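Local coordinates for protein transglutaminase-like enzymes, putative cysteine protease (Cytophaga hutchinsonii, PDB 3ISR) that probably acts as a cysteine-dependent hydrolase of the transglutaminase-like superfamily, a putative cysteine protease whose substrate is not established, at residues 147-152 against 190-195; 70-73 against 79-82; 215-220 against 238-243. All blocks are in the same frame, centred on the assembly; numbering follows the deposited sequence.

How the contacts relate
Contacts 1 and 3 belong to the transglutaminase-like part of the chain, whereas contact 2 lies in the N-terminal domain, its centre about 37 Å from that of contact 1 and about 25 Å from that of contact 3. Contacts 1 and 3 touch: the ring of Phe-218 in 215-220 packs on both helices of contact 1, with CZ 3.4 Å from Thr-150 OG1 and CE1 3.8 Å from Cys-192 SG. Contact 3 also holds His-215, which with Cys-181 and Asp-230 forms an arrangement consistent with the Cys-His-Asp triad of this superfamily. Helix 181-194 therefore runs from the probable active site at its start to contact 1 at its end.

Contact 1: 147-152 against 190-195; sequences LAITDW and ALCRAL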
loop_
_atom_site.group_PDB
_atom_site.type_symbol
_atom_site.label_atom_id
_atom_site.label_comp_id
_atom_site.label_asym_id
_atom_site.label_seq_id
_atom_site.Cartn_x
_atom_site.Cartn_y
_atom_site.Cartn_z
ATOM N N LEU B 147 -11.180 -13.260 22.023
ATOM C CA LEU B 147 -10.099 -13.364 22.961
ATOM C C LEU B 147 -8.840 -13.895 22.274
ATOM O O LEU B 147 -7.737 -13.408 22.552
ATOM C CB LEU B 147 -10.504 -14.249 24.148
ATOM C CG LEU B 147 -9.484 -14.284 25.277
ATOM C CD1 LEU B 147 -9.327 -12.901 25.904
ATOM C CD2 LEU B 147 -9.897 -15.346 26.329
ATOM N N ALA B 148 -9.001 -14.858 21.364
ATOM C CA ALA B 148 -7.862 -15.372 20.606
ATOM C C ALA B 148 -7.240 -14.299 19.709
ATOM O O ALA B 148 -6.010 -14.280 19.507
ATOM C CB ALA B 148 -8.257 -16.574 19.770
ATOM N N ILE B 149 -8.093 -13.438 19.153
ATOM C CA ILE B 149 -7.623 -12.316 18.346
ATOM C C ILE B 149 -6.753 -11.415 19.217
ATOM O O ILE B 149 -5.634 -11.045 18.833
ATOM C CB ILE B 149 -8.808 -11.515 17.732
ATOM C CG1 ILE B 149 -9.406 -12.306 16.565
ATOM C CG2 ILE B 149 -8.348 -10.089 17.244
ATOM C CD1 ILE B 149 -10.740 -11.763 16.070
ATOM N N THR B 150 -7.264 -11.118 20.410
ATOM C CA THR B 150 -6.641 -10.195 21.344
ATOM C C THR B 150 -5.306 -10.761 21.800
ATOM O O THR B 150 -4.301 -10.037 21.876
ATOM C CB THR B 150 -7.600 -9.940 22.538
ATOM O OG1 THR B 150 -8.813 -9.359 22.034
ATOM C CG2 THR B 150 -6.989 -8.989 23.534
ATOM N N ASP B 151 -5.287 -12.059 22.090
ATOM C CA ASP B 151 -4.057 -12.708 22.522
ATOM C C ASP B 151 -3.046 -12.809 21.366
ATOM O O ASP B 151 -1.844 -12.580 21.566
ATOM C CB ASP B 151 -4.344 -14.085 23.147
ATOM C CG ASP B 151 -5.056 -13.986 24.511
ATOM O OD1 ASP B 151 -5.080 -12.878 25.122
ATOM O OD2 ASP B 151 -5.593 -15.027 24.979
ATOM N N TRP B 152 -3.520 -13.131 20.162
ATOM C CA TRP B 152 -2.623 -13.166 19.004
ATOM C C TRP B 152 -1.922 -11.804 18.820
ATOM O O TRP B 152 -0.720 -11.753 18.637
ATOM C CB TRP B 152 -3.355 -13.582 17.716
ATOM C CG TRP B 152 -2.402 -13.761 16.570
ATOM C CD1 TRP B 152 -1.770 -14.909 16.197
ATOM C CD2 TRP B 152 -1.929 -12.731 15.681
ATOM N NE1 TRP B 152 -0.949 -14.666 15.117
ATOM C CE2 TRP B 152 -1.018 -13.335 14.792
ATOM C CE3 TRP B 152 -2.192 -11.358 15.559
ATOM C CZ2 TRP B 152 -0.376 -12.615 13.771
ATOM C CZ3 TRP B 152 -1.545 -10.635 14.549
ATOM C CH2 TRP B 152 -0.640 -11.269 13.675
ATOM N N ALA B 190 -10.417 -4.627 13.194
ATOM C CA ALA B 190 -10.416 -5.111 11.814
ATOM C C ALA B 190 -10.575 -6.613 11.757
ATOM O O ALA B 190 -11.325 -7.115 10.939
ATOM C CB ALA B 190 -9.134 -4.688 11.073
ATOM N N LEU B 191 -9.843 -7.327 12.605
ATOM C CA LEU B 191 -9.916 -8.788 12.604
ATOM C C LEU B 191 -11.273 -9.299 13.060
ATOM O O LEU B 191 -11.782 -10.267 12.501
ATOM C CB LEU B 191 -8.760 -9.386 13.426
ATOM C CG LEU B 191 -7.351 -9.177 12.835
ATOM C CD1 LEU B 191 -6.284 -9.494 13.883
ATOM C CD2 LEU B 191 -7.120 -10.024 11.555
ATOM N N CYS B 192 -11.886 -8.637 14.046
ATOM C CA CYS B 192 -13.268 -8.991 14.439
ATOM C C CYS B 192 -14.249 -8.810 13.295
ATOM O O CYS B 192 -15.021 -9.711 12.982
ATOM C CB CYS B 192 -13.758 -8.120 15.577
ATOM S SG CYS B 192 -13.093 -8.558 17.170
ATOM N N ARG B 193 -14.245 -7.624 12.688
ATOM C CA ARG B 193 -15.172 -7.380 11.588
ATOM C C ARG B 193 -14.939 -8.344 10.431
ATOM O O ARG B 193 -15.887 -8.730 9.736
ATOM C CB ARG B 193 -15.047 -5.946 11.074
ATOM C CG ARG B 193 -15.489 -4.911 12.083
ATOM C CD ARG B 193 -15.519 -3.520 11.444
ATOM N NE ARG B 193 -15.772 -2.514 12.481
ATOM C CZ ARG B 193 -15.268 -1.291 12.470
ATOM N NH1 ARG B 193 -14.509 -0.895 11.436
ATOM N NH2 ARG B 193 -15.514 -0.473 13.495
ATOM N N ALA B 194 -13.684 -8.722 10.215
ATOM C CA ALA B 194 -13.351 -9.640 9.112
ATOM C C ALA B 194 -14.045 -10.983 9.315
ATOM O O ALA B 194 -14.322 -11.711 8.347
ATOM C CB ALA B 194 -11.833 -9.812 9.034
ATOM N N LEU B 195 -14.324 -11.305 10.578
ATOM C CA LEU B 195 -15.028 -12.542 10.971
ATOM C C LEU B 195 -16.519 -12.335 11.255
ATOM O O LEU B 195 -17.161 -13.186 11.888
ATOM C CB LEU B 195 -14.351 -13.179 12.203
ATOM C CG LEU B 195 -12.890 -13.611 12.013
ATOM C CD1 LEU B 195 -12.189 -13.792 13.362
ATOM C CD2 LEU B 195 -12.785 -14.866 11.142
#
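With CG1 opposite the carbonyl carbon (chi1 -75°) and the chain then extended (chi2 168°), Ile-149 sends CD1 across to Cys-192 and Leu-195 and sets CG2, which is anti to the backbone N, against Leu-191. CG2 lies 3.9 Å from Leu-191 CB and 4.0 Å from Leu-191 CD1, the two side chains passing at a slant. CD1 goes deeper: it comes within 3.9 Å of Cys-192 N, so this methyl reaches the helix backbone itself, and it has Cys-192 SG 4.1 Å away. At its far end, Ile-149 CD1 meets Leu-195 CD1 tip to tip at 3.7 Å. One isoleucine is thus inserted among Leu-191, Cys-192 and Leu-195, and the whole interaction is apolar. In the backbone of 190-195, Leu-195 N bonds to Cys-192 O and, weakly, to Leu-191 O; Leu-195 and Leu-191 both point toward the isoleucine. The contact joins helix 142-156 to the C-terminal part of helix 181-194, the helix that in transglutaminase-like enzymes starts at the nucleophilic cysteine. Helix 129-136 covers the junction, with Phe-136 on Ile-149 and Leu-131 on Leu-191, while strand 215-222 packs against Thr-150 and Cys-192. On the same helix as Ile-149, Asp-151 forms a salt bridge to Arg-233 and Trp-152 leans on Ile-174 of helix 170-176.

Contact 2: 70-73 against 79-82; sequences VRLK and TFSM
This is a face-to-face packing of two beta-sheets in the N-terminal domain, made wholly by apolar side chains. Leu-72 and Phe-80 form its closer half. Both have CG lodged between the backbone N and the carbonyl carbon (chi1 59° for Leu-72, 73° for Phe-80), and the two side chains pass each other at a slant. Leu-72 CD1 comes 4.1 Å from Phe-80 CZ, and its other methyl, CD2, is 4.2 Å from Phe-80 CE1, so the two methyls lie along the CE1-CZ side of the ring, approaching obliquely. The second pair is looser: Val-70 CG2 approaches the selenium, SE, of Met-82, a selenomethionine, at 4.5 Å. Met-82 reaches it through an extended chain, with CG anti to N (chi1 -177°). Strands 69-74 and 78-96 follow each other in the chain but belong to different sheets, a beta arch rather than a hairpin, and the 10.7 Å between Leu-72 CA and Met-82 CA is consistent with the spacing of packed sheets. Within its own sheet Leu-72 pairs by backbone with Phe-30, and Phe-80 with Tyr-22 of strand 12-24. Phe-30 also sets its ring edge-to-face with Phe-80, and Ile-57 packs on Val-70 and Leu-72. On the outer side of strand 69-74, Arg-71 is salt-bridged to Glu-58 and hydrogen-bonded to Leu-109 O of the second subunit.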
loop_
_atom_site.group_PDB
_atom_site.type_symbol
_atom_site.label_atom_id
_atom_site.label_comp_id
_atom_site.label_asym_id
_atom_site.label_seq_id
_atom_site.Cartn_x
_atom_site.Cartn_y
_atom_site.Cartn_z
ATOM N N VAL B 70 -15.141 19.361 21.743
ATOM C CA VAL B 70 -15.093 20.801 21.996
ATOM C C VAL B 70 -14.233 21.448 20.935
ATOM O O VAL B 70 -13.191 20.907 20.559
ATOM C CB VAL B 70 -14.560 21.181 23.423
ATOM C CG1 VAL B 70 -15.542 20.740 24.515
ATOM C CG2 VAL B 70 -13.193 20.590 23.662
ATOM N N ARG B 71 -14.657 22.603 20.450
ATOM C CA ARG B 71 -13.895 23.257 19.403
ATOM C C ARG B 71 -13.633 24.724 19.681
ATOM O O ARG B 71 -14.449 25.412 20.308
ATOM C CB ARG B 71 -14.552 23.076 18.033
ATOM C CG ARG B 71 -15.984 23.510 17.977
ATOM C CD ARG B 71 -16.546 23.409 16.548
ATOM N NE ARG B 71 -17.994 23.544 16.594
ATOM C CZ ARG B 71 -18.810 23.305 15.574
ATOM N NH1 ARG B 71 -20.115 23.458 15.733
ATOM N NH2 ARG B 71 -18.319 22.920 14.396
ATOM N N LEU B 72 -12.483 25.178 19.196
ATOM C CA LEU B 72 -12.036 26.552 19.348
ATOM C C LEU B 72 -11.141 26.889 18.180
ATOM O O LEU B 72 -10.619 25.986 17.512
ATOM C CB LEU B 72 -11.253 26.725 20.662
ATOM C CG LEU B 72 -9.983 25.908 20.925
ATOM C CD1 LEU B 72 -8.786 26.447 20.148
ATOM C CD2 LEU B 72 -9.684 25.964 22.432
ATOM N N LYS B 73 -10.963 28.182 17.926
ATOM C CA LYS B 73 -10.005 28.618 16.921
ATOM C C LYS B 73 -8.898 29.442 17.582
ATOM O O LYS B 73 -9.137 30.122 18.581
ATOM C CB LYS B 73 -10.693 29.371 15.769
ATOM C CG LYS B 73 -11.476 30.623 16.166
ATOM C CD LYS B 73 -12.220 31.228 14.967
ATOM C CE LYS B 73 -12.356 32.747 15.145
ATOM N NZ LYS B 73 -13.433 33.361 14.305
ATOM N N THR B 79 0.428 30.722 21.493
ATOM C CA THR B 79 0.353 29.438 22.177
ATOM C C THR B 79 -0.871 29.450 23.070
ATOM O O THR B 79 -1.333 30.519 23.466
ATOM C CB THR B 79 1.622 29.160 23.008
ATOM O OG1 THR B 79 1.700 30.103 24.082
ATOM C CG2 THR B 79 2.871 29.283 22.133
ATOM N N PHE B 80 -1.412 28.272 23.367
ATOM C CA PHE B 80 -2.476 28.164 24.377
ATOM C C PHE B 80 -2.382 26.817 25.080
ATOM O O PHE B 80 -1.785 25.891 24.551
ATOM C CB PHE B 80 -3.871 28.360 23.763
ATOM C CG PHE B 80 -4.340 27.187 22.927
ATOM C CD1 PHE B 80 -5.150 26.196 23.483
ATOM C CD2 PHE B 80 -3.967 27.075 21.592
ATOM C CE1 PHE B 80 -5.593 25.112 22.726
ATOM C CE2 PHE B 80 -4.391 25.977 20.820
ATOM C CZ PHE B 80 -5.208 24.999 21.396
ATOM N N SER B 81 -2.954 26.737 26.277
ATOM C CA SER B 81 -3.056 25.485 27.033
ATOM C C SER B 81 -4.508 25.215 27.376
ATOM O O SER B 81 -5.296 26.144 27.571
ATOM C CB SER B 81 -2.255 25.557 28.333
ATOM O OG SER B 81 -0.891 25.776 28.053
HETATM N N MSE B 82 -4.860 23.937 27.439
HETATM C CA MSE B 82 -6.198 23.533 27.816
HETATM C C MSE B 82 -6.070 22.494 28.902
HETATM O O MSE B 82 -5.304 21.542 28.759
HETATM C CB MSE B 82 -6.930 22.929 26.617
HETATM C CG MSE B 82 -8.362 22.562 26.943
HETATM SE SE MSE B 82 -9.257 21.809 25.390
HETATM C CE MSE B 82 -8.194 20.154 25.238
#

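Contact 3: 215-220 against 238-243; sequences HACFEA and NGLVKI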
loop_
_atom_site.group_PDB
_atom_site.type_symbol
_atom_site.label_atom_id
_atom_site.label_comp_id
_atom_site.label_asym_id
_atom_site.label_seq_id
_atom_site.Cartn_x
_atom_site.Cartn_y
_atom_site.Cartn_z
ATOM N N HIS B 215 -5.815 6.356 26.459
ATOM C CA HIS B 215 -5.690 4.965 26.114
ATOM C C HIS B 215 -6.724 4.627 25.067
ATOM O O HIS B 215 -7.778 5.254 25.023
ATOM C CB HIS B 215 -5.874 4.082 27.349
ATOM C CG HIS B 215 -5.408 2.677 27.145
ATOM N ND1 HIS B 215 -4.122 2.376 26.757
ATOM C CD2 HIS B 215 -6.051 1.497 27.267
ATOM C CE1 HIS B 215 -3.989 1.067 26.654
ATOM N NE2 HIS B 215 -5.148 0.509 26.956
ATOM N N ALA B 216 -6.412 3.661 24.221
ATOM C CA ALA B 216 -7.362 3.181 23.215
ATOM C C ALA B 216 -7.433 1.665 23.230
ATOM O O ALA B 216 -6.406 1.004 23.315
ATOM C CB ALA B 216 -6.955 3.693 21.800
ATOM N N CYS B 217 -8.647 1.117 23.150
ATOM C CA CYS B 217 -8.828 -0.301 22.958
ATOM C C CYS B 217 -10.099 -0.538 22.150
ATOM O O CYS B 217 -10.509 0.320 21.361
ATOM C CB CYS B 217 -8.797 -1.061 24.277
ATOM S SG CYS B 217 -9.907 -0.406 25.506
ATOM N N PHE B 218 -10.701 -1.709 22.284
ATOM C CA PHE B 218 -11.872 -1.977 21.462
ATOM C C PHE B 218 -12.928 -2.789 22.193
ATOM O O PHE B 218 -12.645 -3.390 23.243
ATOM C CB PHE B 218 -11.468 -2.620 20.119
ATOM C CG PHE B 218 -11.061 -4.075 20.205
ATOM C CD1 PHE B 218 -11.969 -5.086 19.890
ATOM C CD2 PHE B 218 -9.758 -4.432 20.529
ATOM C CE1 PHE B 218 -11.577 -6.441 19.959
ATOM C CE2 PHE B 218 -9.370 -5.748 20.603
ATOM C CZ PHE B 218 -10.261 -6.756 20.302
ATOM N N GLU B 219 -14.144 -2.790 21.645
ATOM C CA GLU B 219 -15.236 -3.566 22.203
ATOM C C GLU B 219 -15.855 -4.361 21.081
ATOM O O GLU B 219 -15.915 -3.886 19.957
ATOM C CB GLU B 219 -16.284 -2.653 22.843
ATOM C CG GLU B 219 -15.757 -1.856 24.066
ATOM C CD GLU B 219 -16.767 -0.827 24.560
ATOM O OE1 GLU B 219 -17.295 -0.066 23.723
ATOM O OE2 GLU B 219 -17.037 -0.767 25.784
ATOM N N ALA B 220 -16.218 -5.602 21.370
ATOM C CA ALA B 220 -16.892 -6.452 20.398
ATOM C C ALA B 220 -18.297 -6.713 20.893
ATOM O O ALA B 220 -18.513 -6.867 22.099
ATOM C CB ALA B 220 -16.146 -7.774 20.223
ATOM N N ASN B 238 -11.113 -2.773 34.344
ATOM C CA ASN B 238 -12.064 -2.063 35.184
ATOM C C ASN B 238 -11.556 -0.709 35.654
ATOM O O ASN B 238 -12.256 -0.014 36.396
ATOM C CB ASN B 238 -12.516 -2.921 36.390
ATOM C CG ASN B 238 -11.356 -3.395 37.270
ATOM O OD1 ASN B 238 -10.197 -3.439 36.851
ATOM N ND2 ASN B 238 -11.685 -3.810 38.475
ATOM N N GLY B 239 -10.344 -0.344 35.240
ATOM C CA GLY B 239 -9.793 0.981 35.540
ATOM C C GLY B 239 -10.023 2.046 34.470
ATOM O O GLY B 239 -9.476 3.142 34.565
ATOM N N LEU B 240 -10.848 1.735 33.467
ATOM C CA LEU B 240 -11.093 2.654 32.348
ATOM C C LEU B 240 -12.248 3.615 32.553
ATOM O O LEU B 240 -13.325 3.234 33.010
ATOM C CB LEU B 240 -11.327 1.872 31.051
ATOM C CG LEU B 240 -10.126 1.101 30.512
ATOM C CD1 LEU B 240 -10.593 0.038 29.491
ATOM C CD2 LEU B 240 -9.108 2.039 29.874
ATOM N N VAL B 241 -12.019 4.869 32.198
ATOM C CA VAL B 241 -13.081 5.866 32.176
ATOM C C VAL B 241 -13.280 6.284 30.731
ATOM O O VAL B 241 -12.338 6.779 30.091
ATOM C CB VAL B 241 -12.727 7.070 33.064
ATOM C CG1 VAL B 241 -13.786 8.150 32.953
ATOM C CG2 VAL B 241 -12.568 6.606 34.520
ATOM N N LYS B 242 -14.498 6.095 30.224
ATOM C CA LYS B 242 -14.772 6.245 28.800
ATOM C C LYS B 242 -14.801 7.687 28.346
ATOM O O LYS B 242 -15.485 8.527 28.930
ATOM C CB LYS B 242 -16.115 5.602 28.428
ATOM C CG LYS B 242 -16.410 5.673 26.914
ATOM C CD LYS B 242 -17.839 5.212 26.595
ATOM C CE LYS B 242 -17.984 3.703 26.727
ATOM N NZ LYS B 242 -19.365 3.190 26.406
ATOM N N ILE B 243 -14.092 7.948 27.263
ATOM C CA ILE B 243 -14.179 9.222 26.580
ATOM C C ILE B 243 -15.074 9.081 25.369
ATOM O O ILE B 243 -16.076 9.796 25.255
ATOM C CB ILE B 243 -12.786 9.725 26.161
ATOM C CG1 ILE B 243 -12.012 10.133 27.407
ATOM C CG2 ILE B 243 -12.889 10.904 25.167
ATOM C CD1 ILE B 243 -10.501 10.183 27.169
HETATM O O HOH W 1 -19.177 0.521 26.522
#
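The imidazole of His-215 and the carboxylate of Glu-219 are the flat groups on this side of strand 215-222, each engaged by the segment 238-243 in a different way. The CD2 corner of the imidazole meets Leu-240 CD2 obliquely at 4.1 Å, while NE2, the next ring atom, is hydrogen-bonded to Asp-230 OD2, and Cys-181 touches the side chain as well. Leu-240 thus packs beside the atom that bonds to Asp-230. The carboxylate of Glu-219 is divided: OE1 goes to a salt bridge with Arg-200, and OE2 accepts a bond from a water at 2.6 Å. The same water accepts one from Lys-242 NZ at 2.7 Å. It bridges opposite charges whose atoms, Glu-219 OE2 and Lys-242 NZ, stay 4.6 Å apart, so the pairing is water-mediated. The lysine chain starts off at an angle to the other strand and is turned in at its third torsion (chi3 -73°). Strands 215-222 and 240-246 are not neighbours: both pair with strand 199-206 in a four-stranded antiparallel sheet, and the side chains meet over that middle strand, where Phe-202 touches both Glu-219 and Lys-242. His-215, Asp-230 and Cys-181 at the start of helix 181-194 are consistent with the Cys-His-Asp triad of transglutaminase-like enzymes. Leu-240 sends its second methyl, CD1, to Cys-217 SG at 4.1 Å; the sulfur sits between the backbone N and the carbonyl carbon (chi1 52°). Ile-228 of strand 225-229 touches both Cys-217 and Leu-240, and Ala-216 and Phe-218 turn to helix 181-194.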